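Local coordinates for capsid protein (Pseudomonas phage PP7, PDB 2QUD) that self-assembles as dimers into a T=3 icosahedral capsid, packages the viral RNA genome and represses translation of the viral replicase by binding RNA, at residues 55-66 / 79-90; 22-31 / 42-50. All blocks are in the same frame, centred on the assembly; numbering follows the deposited sequence.

Contact 1. Residues 55-66 / 79-90; sequences TAYRVNLKLDQA and TQVWSHDVTIVA
Thr55 O accepts the N-H of Ala90, and from there strands 56-66 and 79-89 run antiparallel as the two arms of a beta hairpin, Tyr57, Val59, Leu61, Leu63 and Gln65 each forming a hydrogen-bonded pair with the residue opposite. On the face that carries Arg58, Val81 and Thr87, Ala56 comes first, small enough for its CB to lie 3.5 Å from Ile88 O. Tyr57, on the other face, brings CE2 near the methyl of Ala90. Arg58 is a long cationic residue on the RNA-binding face. Bends at chi2 and chi3 (-74° and -79°) carry it alongside Thr87, with Arg58 CD 3.2 Å from Thr87 OG1, and bring the guanidinium side-on to Asp85. Arg58 NE donates to Asp85 OD2 at 3.0 Å, using the syn lone pair, while Arg58 NH1 reaches Asp85 OD1 at 3.3 Å by a nearly straight bond. This two-point grip fixes the rotation of both groups, although their planes stand 39° apart. Val59 and Val86, beta-branched and so suited to extended backbone, meet through CB on the face toward helix 94-109. Asn60 ND2 bonds weakly to Asp85 OD1 (3.4 Å), and a water links the same ND2 to His84 O. Leu61 lays CB against His84 CD2. Lys62, fully extended, runs CG and CE past Val81 CG1, while Asp64 OD1 rests against both Val81 methyls. Ala56, Arg58, Lys62, Asp64, Val81, Ser83 and Thr87 all bind RNA. Strand 43-50 borders 56-66 on its far side, helix 94-109 packs on Val86 and Ile88, helix 111-119 on Trp82, and residues 81-87 pair with a strand of the second subunit, where His84 ND1 is hydrogen-bonded to Trp82 NE1 of that subunit, and Trp82 likewise to its His84.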
loop_
_atom_site.group_PDB
_atom_site.type_symbol
_atom_site.label_atom_id
_atom_site.label_comp_id
_atom_site.label_asym_id
_atom_site.label_seq_id
_atom_site.Cartn_x
_atom_site.Cartn_y
_atom_site.Cartn_z
ATOM N N THR A 55 20.760 9.081 2.595
ATOM C CA THR A 55 20.075 10.109 1.809
ATOM C C THR A 55 18.570 9.867 1.672
ATOM O O THR A 55 17.866 10.728 1.136
ATOM C CB THR A 55 20.643 10.186 0.400
ATOM O OG1 THR A 55 20.496 8.914 -0.252
ATOM C CG2 THR A 55 22.100 10.608 0.432
ATOM N N ALA A 56 18.088 8.702 2.108
ATOM C CA ALA A 56 16.683 8.353 1.968
ATOM C C ALA A 56 16.333 7.361 3.052
ATOM O O ALA A 56 17.186 6.766 3.705
ATOM C CB ALA A 56 16.405 7.755 0.624
ATOM N N TYR A 57 15.046 7.217 3.239
ATOM C CA TYR A 57 14.466 6.213 4.132
ATOM C C TYR A 57 13.550 5.300 3.326
ATOM O O TYR A 57 12.980 5.727 2.329
ATOM C CB TYR A 57 13.635 6.882 5.227
ATOM C CG TYR A 57 14.429 7.814 6.106
ATOM C CD1 TYR A 57 14.988 7.369 7.293
ATOM C CD2 TYR A 57 14.663 9.122 5.732
ATOM C CE1 TYR A 57 15.752 8.224 8.084
ATOM C CE2 TYR A 57 15.413 9.991 6.519
ATOM C CZ TYR A 57 15.957 9.531 7.695
ATOM O OH TYR A 57 16.697 10.381 8.473
ATOM N N ARG A 58 13.448 4.051 3.769
ATOM C CA ARG A 58 12.636 3.046 3.126
ATOM C C ARG A 58 11.664 2.552 4.190
ATOM O O ARG A 58 12.088 2.041 5.248
ATOM C CB ARG A 58 13.449 1.901 2.548
ATOM C CG ARG A 58 14.332 2.312 1.366
ATOM C CD ARG A 58 13.522 2.558 0.095
ATOM N NE ARG A 58 13.146 1.306 -0.568
ATOM C CZ ARG A 58 13.877 0.673 -1.481
ATOM N NH1 ARG A 58 13.406 -0.450 -2.010
ATOM N NH2 ARG A 58 15.077 1.125 -1.864
ATOM N N VAL A 59 10.368 2.773 3.944
ATOM C CA VAL A 59 9.285 2.227 4.771
ATOM C C VAL A 59 8.737 0.994 4.092
ATOM O O VAL A 59 8.406 1.026 2.903
ATOM C CB VAL A 59 8.117 3.229 4.920
ATOM C CG1 VAL A 59 6.931 2.569 5.608
ATOM C CG2 VAL A 59 8.547 4.483 5.652
ATOM N N ASN A 60 8.690 -0.124 4.814
ATOM C CA ASN A 60 8.053 -1.318 4.308
ATOM C C ASN A 60 6.905 -1.688 5.222
ATOM O O ASN A 60 7.080 -1.709 6.436
ATOM C CB ASN A 60 9.045 -2.468 4.190
ATOM C CG ASN A 60 10.026 -2.265 3.070
ATOM O OD1 ASN A 60 11.098 -1.701 3.262
ATOM N ND2 ASN A 60 9.645 -2.678 1.868
ATOM N N LEU A 61 5.729 -1.914 4.640
ATOM C CA LEU A 61 4.585 -2.416 5.372
ATOM C C LEU A 61 4.117 -3.655 4.644
ATOM O O LEU A 61 4.000 -3.634 3.435
ATOM C CB LEU A 61 3.451 -1.407 5.357
ATOM C CG LEU A 61 3.711 0.015 5.906
ATOM C CD1 LEU A 61 2.453 0.952 5.767
ATOM C CD2 LEU A 61 4.201 -0.100 7.359
ATOM N N LYS A 62 3.810 -4.727 5.370
ATOM C CA LYS A 62 3.352 -6.008 4.752
ATOM C C LYS A 62 2.140 -6.477 5.534
ATOM O O LYS A 62 2.249 -6.866 6.690
ATOM C CB LYS A 62 4.450 -7.072 4.806
ATOM C CG LYS A 62 4.122 -8.438 4.182
ATOM C CD LYS A 62 5.385 -9.326 4.227
ATOM C CE LYS A 62 5.258 -10.597 3.419
ATOM N NZ LYS A 62 6.546 -11.349 3.461
ATOM N N LEU A 63 0.984 -6.411 4.892
ATOM C CA LEU A 63 -0.269 -6.938 5.443
ATOM C C LEU A 63 -0.465 -8.366 4.910
ATOM O O LEU A 63 -0.609 -8.565 3.698
ATOM C CB LEU A 63 -1.434 -6.064 5.039
ATOM C CG LEU A 63 -2.757 -6.319 5.743
ATOM C CD1 LEU A 63 -2.708 -5.995 7.272
ATOM C CD2 LEU A 63 -3.895 -5.561 5.077
ATOM N N ASP A 64 -0.462 -9.325 5.848
ATOM C CA ASP A 64 -0.631 -10.743 5.556
ATOM C C ASP A 64 -2.012 -11.142 6.049
ATOM O O ASP A 64 -2.291 -11.043 7.251
ATOM C CB ASP A 64 0.432 -11.592 6.267
ATOM C CG ASP A 64 1.827 -11.450 5.677
ATOM O OD1 ASP A 64 1.964 -11.358 4.445
ATOM O OD2 ASP A 64 2.793 -11.506 6.477
ATOM N N GLN A 65 -2.866 -11.600 5.121
ATOM C CA GLN A 65 -4.201 -12.077 5.469
ATOM C C GLN A 65 -4.297 -13.574 5.115
ATOM O O GLN A 65 -4.400 -13.936 3.950
ATOM C CB GLN A 65 -5.276 -11.262 4.767
ATOM C CG GLN A 65 -6.671 -11.618 5.190
ATOM C CD GLN A 65 -7.725 -10.920 4.392
ATOM O OE1 GLN A 65 -8.396 -10.023 4.899
ATOM N NE2 GLN A 65 -7.874 -11.312 3.112
ATOM N N ALA A 66 -4.208 -14.426 6.135
ATOM C CA ALA A 66 -4.332 -15.860 5.946
ATOM C C ALA A 66 -5.802 -16.191 5.861
ATOM O O ALA A 66 -6.637 -15.548 6.494
ATOM C CB ALA A 66 -3.670 -16.637 7.104
ATOM N N THR A 79 -2.596 -17.604 1.904
ATOM C CA THR A 79 -2.298 -16.290 2.459
ATOM C C THR A 79 -2.190 -15.316 1.299
ATOM O O THR A 79 -1.491 -15.559 0.316
ATOM C CB THR A 79 -1.005 -16.272 3.291
ATOM O OG1 THR A 79 -1.091 -17.275 4.319
ATOM C CG2 THR A 79 -0.787 -14.864 3.947
ATOM N N GLN A 80 -2.893 -14.209 1.436
ATOM C CA GLN A 80 -2.765 -13.106 0.502
ATOM C C GLN A 80 -2.094 -11.926 1.182
ATOM O O GLN A 80 -2.172 -11.770 2.407
ATOM C CB GLN A 80 -4.130 -12.748 -0.019
ATOM C CG GLN A 80 -4.715 -13.925 -0.789
ATOM C CD GLN A 80 -6.009 -13.582 -1.464
ATOM O OE1 GLN A 80 -6.088 -13.617 -2.669
ATOM N NE2 GLN A 80 -7.036 -13.270 -0.685
ATOM N N VAL A 81 -1.407 -11.119 0.376
ATOM C CA VAL A 81 -0.470 -10.136 0.882
ATOM C C VAL A 81 -0.660 -8.809 0.142
ATOM O O VAL A 81 -0.840 -8.801 -1.076
ATOM C CB VAL A 81 0.991 -10.603 0.687
ATOM C CG1 VAL A 81 1.908 -9.682 1.412
ATOM C CG2 VAL A 81 1.194 -12.060 1.181
ATOM N N TRP A 82 -0.633 -7.706 0.871
ATOM C CA TRP A 82 -0.455 -6.399 0.266
ATOM C C TRP A 82 0.643 -5.642 0.943
ATOM O O TRP A 82 0.520 -5.247 2.063
ATOM C CB TRP A 82 -1.756 -5.624 0.280
ATOM C CG TRP A 82 -1.821 -4.361 -0.533
ATOM C CD1 TRP A 82 -0.838 -3.442 -0.726
ATOM C CD2 TRP A 82 -2.956 -3.874 -1.232
ATOM N NE1 TRP A 82 -1.288 -2.431 -1.497
ATOM C CE2 TRP A 82 -2.593 -2.662 -1.818
ATOM C CE3 TRP A 82 -4.256 -4.330 -1.393
ATOM C CZ2 TRP A 82 -3.483 -1.923 -2.570
ATOM C CZ3 TRP A 82 -5.102 -3.626 -2.121
ATOM C CH2 TRP A 82 -4.732 -2.441 -2.725
ATOM N N SER A 83 1.737 -5.483 0.220
ATOM C CA SER A 83 2.883 -4.817 0.798
ATOM C C SER A 83 3.125 -3.459 0.141
ATOM O O SER A 83 2.759 -3.222 -0.997
ATOM C CB SER A 83 4.131 -5.698 0.741
ATOM O OG SER A 83 4.448 -6.011 -0.589
ATOM N N HIS A 84 3.730 -2.583 0.920
ATOM C CA HIS A 84 4.058 -1.205 0.564
ATOM C C HIS A 84 5.537 -1.003 0.698
ATOM O O HIS A 84 6.150 -1.465 1.651
ATOM C CB HIS A 84 3.335 -0.216 1.487
ATOM C CG HIS A 84 1.867 -0.436 1.545
ATOM N ND1 HIS A 84 0.958 0.318 0.832
ATOM C CD2 HIS A 84 1.151 -1.368 2.208
ATOM C CE1 HIS A 84 -0.259 -0.145 1.064
ATOM N NE2 HIS A 84 -0.171 -1.171 1.895
ATOM N N ASP A 85 6.117 -0.275 -0.255
ATOM C CA ASP A 85 7.526 0.078 -0.213
ATOM C C ASP A 85 7.546 1.565 -0.547
ATOM O O ASP A 85 7.242 1.956 -1.666
ATOM C CB ASP A 85 8.287 -0.743 -1.226
ATOM C CG ASP A 85 9.787 -0.616 -1.092
ATOM O OD1 ASP A 85 10.438 -1.661 -1.246
ATOM O OD2 ASP A 85 10.320 0.483 -0.845
ATOM N N VAL A 86 7.916 2.380 0.433
ATOM C CA VAL A 86 7.861 3.840 0.298
ATOM C C VAL A 86 9.293 4.379 0.439
ATOM O O VAL A 86 9.994 4.101 1.420
ATOM C CB VAL A 86 6.912 4.513 1.346
ATOM C CG1 VAL A 86 6.625 5.976 0.967
ATOM C CG2 VAL A 86 5.590 3.719 1.572
ATOM N N THR A 87 9.694 5.181 -0.543
ATOM C CA THR A 87 11.006 5.811 -0.581
ATOM C C THR A 87 10.781 7.293 -0.284
ATOM O O THR A 87 10.118 7.992 -1.069
ATOM C CB THR A 87 11.708 5.654 -1.935
ATOM O OG1 THR A 87 11.978 4.272 -2.172
ATOM C CG2 THR A 87 13.018 6.410 -1.958
ATOM N N ILE A 88 11.344 7.714 0.852
ATOM C CA ILE A 88 11.224 9.072 1.357
ATOM C C ILE A 88 12.619 9.681 1.396
ATOM O O ILE A 88 13.537 9.145 2.004
ATOM C CB ILE A 88 10.541 9.103 2.745
ATOM C CG1 ILE A 88 9.079 8.620 2.639
ATOM C CG2 ILE A 88 10.593 10.511 3.342
ATOM C CD1 ILE A 88 8.165 9.530 1.834
ATOM N N VAL A 89 12.790 10.791 0.690
ATOM C CA VAL A 89 14.107 11.365 0.532
ATOM C C VAL A 89 14.420 12.290 1.703
ATOM O O VAL A 89 13.585 13.060 2.160
ATOM C CB VAL A 89 14.227 12.051 -0.856
ATOM C CG1 VAL A 89 15.555 12.768 -0.981
ATOM C CG2 VAL A 89 14.065 10.989 -1.993
ATOM N N ALA A 90 15.655 12.208 2.211
ATOM C CA ALA A 90 15.992 12.891 3.460
ATOM C C ALA A 90 15.987 14.426 3.351
ATOM O O ALA A 90 15.697 15.095 4.330
ATOM C CB ALA A 90 17.333 12.387 4.001
HETATM O O HOH W 1 7.340 -3.908 1.393
HETATM O O HOH W 2 -6.563 -14.026 2.304
#

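Contact 2. Residues 22-31 / 42-50; sequences IQSTADRQIF and LRLTASLRQ. With GOL (glycerol), chain C.
Ile30 pairs with Thr45, and its CG2 reaches diagonally to Arg43, which is followed here in one of its two conformers. From Arg43 CB, 4.1 Å from Phe31 O, the chain leaves with CG anti to the backbone N (chi1 -154°). Arg43 CG and CD then pass Ile30 CG2, each 3.7 Å from it, and Arg43 NE comes closer to that methyl, at 3.4 Å. At the tip the guanidinium lies flat beneath Ile22, whose CD1 sits over the centre of one face, 4.0 Å above the plane. NH2 of Arg43 forms a salt bridge with Glu32. Long and flexible, the arginine can thus pack along aliphatic neighbours while keeping a cationic end; it is an RNA-binding residue.

The pairing is that of a beta hairpin, strand 29-31 running antiparallel to 43-50, with Gln29-Ala46 and Phe31-Leu44 as hydrogen-bonded pairs. Ile22 and Gln23 both face Ile30, a classic beta bulge in the next strand outward. Phe31 offers its ring edge to Leu44 O, in plane, and Phe31 CB meets Leu44 CB at 4.2 Å; two bulky apolar residues suit this face, where Leu19 and the C-terminal tail of the second subunit also pack. Small Ala46 follows, beside Gln29, whose OE1 accepts a bond from glycerol O3 at 2.8 Å. The glycerol, probably from the crystallisation liquor, also takes the N-H of Leu48 on O1. Arg28 CD lies beside Thr45 CG2 at 3.8 Å.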
loop_
_atom_site.group_PDB
_atom_site.type_symbol
_atom_site.label_atom_id
_atom_site.label_comp_id
_atom_site.label_asym_id
_atom_site.label_seq_id
_atom_site.Cartn_x
_atom_site.Cartn_y
_atom_site.Cartn_z
ATOM N N ILE A 22 3.053 -7.254 18.698
ATOM C CA ILE A 22 3.575 -8.469 19.322
ATOM C C ILE A 22 5.113 -8.604 19.275
ATOM O O ILE A 22 5.685 -9.446 19.985
ATOM C CB ILE A 22 2.880 -9.735 18.748
ATOM C CG1 ILE A 22 3.122 -9.917 17.266
ATOM C CG2 ILE A 22 1.340 -9.618 18.981
ATOM C CD1 ILE A 22 2.818 -11.319 16.771
ATOM N N GLN A 23 5.770 -7.802 18.444
ATOM C CA GLN A 23 7.233 -7.767 18.306
ATOM C C GLN A 23 7.666 -6.353 17.907
ATOM O O GLN A 23 6.990 -5.713 17.091
ATOM C CB GLN A 23 7.696 -8.756 17.237
ATOM C CG GLN A 23 9.196 -8.936 17.203
ATOM C CD GLN A 23 9.629 -9.884 16.138
ATOM O OE1 GLN A 23 10.183 -9.478 15.110
ATOM N NE2 GLN A 23 9.376 -11.152 16.360
ATOM N N SER A 24 8.756 -5.884 18.533
ATOM C CA SER A 24 9.388 -4.633 18.169
ATOM C C SER A 24 10.887 -4.857 18.348
ATOM O O SER A 24 11.376 -4.915 19.471
ATOM C CB SER A 24 8.893 -3.487 19.037
ATOM O OG SER A 24 9.537 -2.286 18.669
ATOM N N THR A 25 11.601 -5.035 17.254
ATOM C CA THR A 25 13.031 -5.307 17.341
ATOM C C THR A 25 13.752 -4.248 16.514
ATOM O O THR A 25 13.117 -3.395 15.887
ATOM C CB THR A 25 13.401 -6.753 16.804
ATOM O OG1 THR A 25 13.012 -6.870 15.433
ATOM C CG2 THR A 25 12.695 -7.840 17.594
ATOM N N ALA A 26 15.078 -4.336 16.472
ATOM C CA ALA A 26 15.879 -3.441 15.646
ATOM C C ALA A 26 15.381 -3.477 14.195
ATOM O O ALA A 26 15.292 -2.434 13.543
ATOM C CB ALA A 26 17.352 -3.830 15.726
ATOM N N ASP A 27 14.994 -4.667 13.713
ATOM C CA ASP A 27 14.688 -4.845 12.288
ATOM C C ASP A 27 13.232 -4.625 11.905
ATOM O O ASP A 27 12.970 -4.193 10.801
ATOM C CB ASP A 27 15.127 -6.215 11.809
ATOM C CG ASP A 27 16.644 -6.363 11.739
ATOM O OD1 ASP A 27 17.425 -5.376 11.569
ATOM O OD2 ASP A 27 17.059 -7.521 11.807
ATOM N N ARG A 28 12.283 -4.944 12.764
ATOM C CA ARG A 28 10.894 -4.756 12.374
ATOM C C ARG A 28 9.930 -4.744 13.536
ATOM O O ARG A 28 10.265 -5.195 14.647
ATOM C CB ARG A 28 10.465 -5.852 11.410
ATOM C CG ARG A 28 10.433 -7.227 12.014
ATOM C CD ARG A 28 10.316 -8.354 10.985
ATOM N NE ARG A 28 11.350 -8.311 9.950
ATOM C CZ ARG A 28 12.628 -8.654 10.143
ATOM N NH1 ARG A 28 13.094 -9.053 11.328
ATOM N NH2 ARG A 28 13.471 -8.591 9.132
ATOM N N GLN A 29 8.718 -4.258 13.277
ATOM C CA GLN A 29 7.595 -4.447 14.160
ATOM C C GLN A 29 6.639 -5.433 13.531
ATOM O O GLN A 29 6.524 -5.486 12.321
ATOM C CB GLN A 29 6.838 -3.144 14.393
ATOM C CG GLN A 29 7.636 -2.078 15.034
ATOM C CD GLN A 29 7.001 -0.731 14.847
ATOM O OE1 GLN A 29 7.281 -0.050 13.857
ATOM N NE2 GLN A 29 6.083 -0.378 15.742
ATOM N N ILE A 30 5.924 -6.187 14.365
ATOM C CA ILE A 30 4.855 -7.081 13.924
ATOM C C ILE A 30 3.649 -6.781 14.786
ATOM O O ILE A 30 3.780 -6.708 16.034
ATOM C CB ILE A 30 5.227 -8.584 14.009
ATOM C CG1 ILE A 30 6.512 -8.864 13.228
ATOM C CG2 ILE A 30 4.094 -9.429 13.447
ATOM C CD1 ILE A 30 6.875 -10.311 13.246
ATOM N N PHE A 31 2.519 -6.594 14.135
ATOM C CA PHE A 31 1.239 -6.364 14.782
ATOM C C PHE A 31 0.328 -7.530 14.383
ATOM O O PHE A 31 0.386 -7.999 13.226
ATOM C CB PHE A 31 0.548 -5.065 14.342
ATOM C CG PHE A 31 1.277 -3.782 14.744
ATOM C CD1 PHE A 31 2.456 -3.411 14.058
ATOM C CD2 PHE A 31 0.820 -2.975 15.773
ATOM C CE1 PHE A 31 3.126 -2.252 14.420
ATOM C CE2 PHE A 31 1.493 -1.831 16.132
ATOM C CZ PHE A 31 2.611 -1.456 15.449
ATOM N N LEU A 42 -4.715 -12.053 11.255
ATOM C CA LEU A 42 -4.248 -10.927 10.419
ATOM C C LEU A 42 -2.984 -10.361 11.031
ATOM O O LEU A 42 -2.934 -10.149 12.243
ATOM C CB LEU A 42 -5.313 -9.850 10.363
ATOM C CG LEU A 42 -5.034 -8.643 9.461
ATOM C CD1 LEU A 42 -4.957 -9.080 7.973
ATOM C CD2 LEU A 42 -6.132 -7.618 9.686
ATOM N N ARG A 43 -1.971 -10.143 10.171
ATOM C CA ARG A 43 -0.637 -9.693 10.536
ATOM C C ARG A 43 -0.228 -8.455 9.730
ATOM O O ARG A 43 -0.457 -8.430 8.530
ATOM C CB ARG A 43 0.381 -10.789 10.203
ATOM C CG ARG A 43 1.650 -10.771 11.050
ATOM C CD ARG A 43 1.547 -11.774 12.206
ATOM N NE ARG A 43 2.823 -12.421 12.510
ATOM C CZ ARG A 43 2.977 -13.490 13.295
ATOM N NH1 ARG A 43 4.196 -13.983 13.489
ATOM N NH2 ARG A 43 1.941 -14.074 13.899
ATOM N N LEU A 44 0.421 -7.504 10.395
ATOM C CA LEU A 44 1.037 -6.349 9.741
ATOM C C LEU A 44 2.469 -6.270 10.224
ATOM O O LEU A 44 2.719 -6.169 11.417
ATOM C CB LEU A 44 0.314 -5.049 10.111
ATOM C CG LEU A 44 0.926 -3.740 9.538
ATOM C CD1 LEU A 44 0.942 -3.747 7.979
ATOM C CD2 LEU A 44 0.201 -2.512 10.078
ATOM N N THR A 45 3.413 -6.321 9.282
ATOM C CA THR A 45 4.812 -6.177 9.594
ATOM C C THR A 45 5.250 -4.822 9.060
ATOM O O THR A 45 4.900 -4.460 7.926
ATOM C CB THR A 45 5.599 -7.329 8.942
ATOM O OG1 THR A 45 5.077 -8.577 9.407
ATOM C CG2 THR A 45 7.119 -7.217 9.244
ATOM N N ALA A 46 6.058 -4.112 9.845
ATOM C CA ALA A 46 6.493 -2.766 9.497
ATOM C C ALA A 46 7.989 -2.559 9.785
ATOM O O ALA A 46 8.504 -3.006 10.796
ATOM C CB ALA A 46 5.648 -1.741 10.225
ATOM N N SER A 47 8.675 -1.916 8.846
ATOM C CA SER A 47 10.077 -1.544 9.052
ATOM C C SER A 47 10.329 -0.165 8.472
ATOM O O SER A 47 9.622 0.289 7.584
ATOM C CB SER A 47 11.061 -2.545 8.472
ATOM O OG SER A 47 10.960 -2.628 7.085
ATOM N N LEU A 48 11.356 0.474 9.006
ATOM C CA LEU A 48 11.764 1.798 8.600
ATOM C C LEU A 48 13.287 1.782 8.674
ATOM O O LEU A 48 13.839 1.594 9.762
ATOM C CB LEU A 48 11.192 2.827 9.550
ATOM C CG LEU A 48 11.614 4.295 9.428
ATOM C CD1 LEU A 48 11.499 4.794 7.992
ATOM C CD2 LEU A 48 10.755 5.124 10.420
ATOM N N ARG A 49 13.970 1.894 7.539
ATOM C CA ARG A 49 15.443 1.870 7.554
ATOM C C ARG A 49 16.031 2.896 6.590
ATOM O O ARG A 49 15.520 3.080 5.472
ATOM C CB ARG A 49 15.962 0.454 7.236
ATOM C CG ARG A 49 15.562 -0.092 5.858
ATOM C CD ARG A 49 15.878 -1.593 5.700
ATOM N NE ARG A 49 14.861 -2.489 6.288
ATOM C CZ ARG A 49 15.020 -3.318 7.335
ATOM N NH1 ARG A 49 16.179 -3.437 7.992
ATOM N NH2 ARG A 49 13.987 -4.064 7.739
ATOM N N GLN A 50 17.130 3.527 7.011
ATOM C CA GLN A 50 17.818 4.470 6.189
ATOM C C GLN A 50 18.507 3.628 5.142
ATOM O O GLN A 50 18.984 2.517 5.423
ATOM C CB GLN A 50 18.923 5.213 6.919
ATOM C CG GLN A 50 18.533 6.097 8.059
ATOM C CD GLN A 50 19.720 6.935 8.501
ATOM O OE1 GLN A 50 20.471 6.561 9.406
ATOM N NE2 GLN A 50 19.929 8.045 7.815
HETATM C C1 GOL C . 11.866 -1.315 12.491
HETATM O O1 GOL C . 12.458 -0.835 11.303
HETATM C C2 GOL C . 11.363 -0.211 13.422
HETATM O O2 GOL C . 12.453 0.570 13.861
HETATM C C3 GOL C . 10.273 0.712 12.868
HETATM O O3 GOL C . 9.381 0.047 11.995
HETATM O O HOH W 3 15.042 -1.156 11.066
#

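In the fold
Strands 43-50 and 56-68 are neighbours in one antiparallel sheet, so contact 1 and contact 2 adjoin: Lys62 N donates to Thr45 O, and Asp64 N to Arg43 O, each probably a hydrogen bond. Both are partly buried, but contact 1 lies nearer the chain centre (about 7 Å against 10 Å between centres). It pairs long strands without a break and carries the Arg58-Asp85 salt bridge on its RNA-binding face; contact 2 pairs a short strand next to a turn and relies on Phe31-Leu44 packing and arginine-aliphatic contacts. Their RNA-binding residues converge, Arg43 near Asp64 and Arg49 near Arg58. Contact 1 extends the sheet into the second subunit, while contact 2 receives that subunit's C-terminal tail.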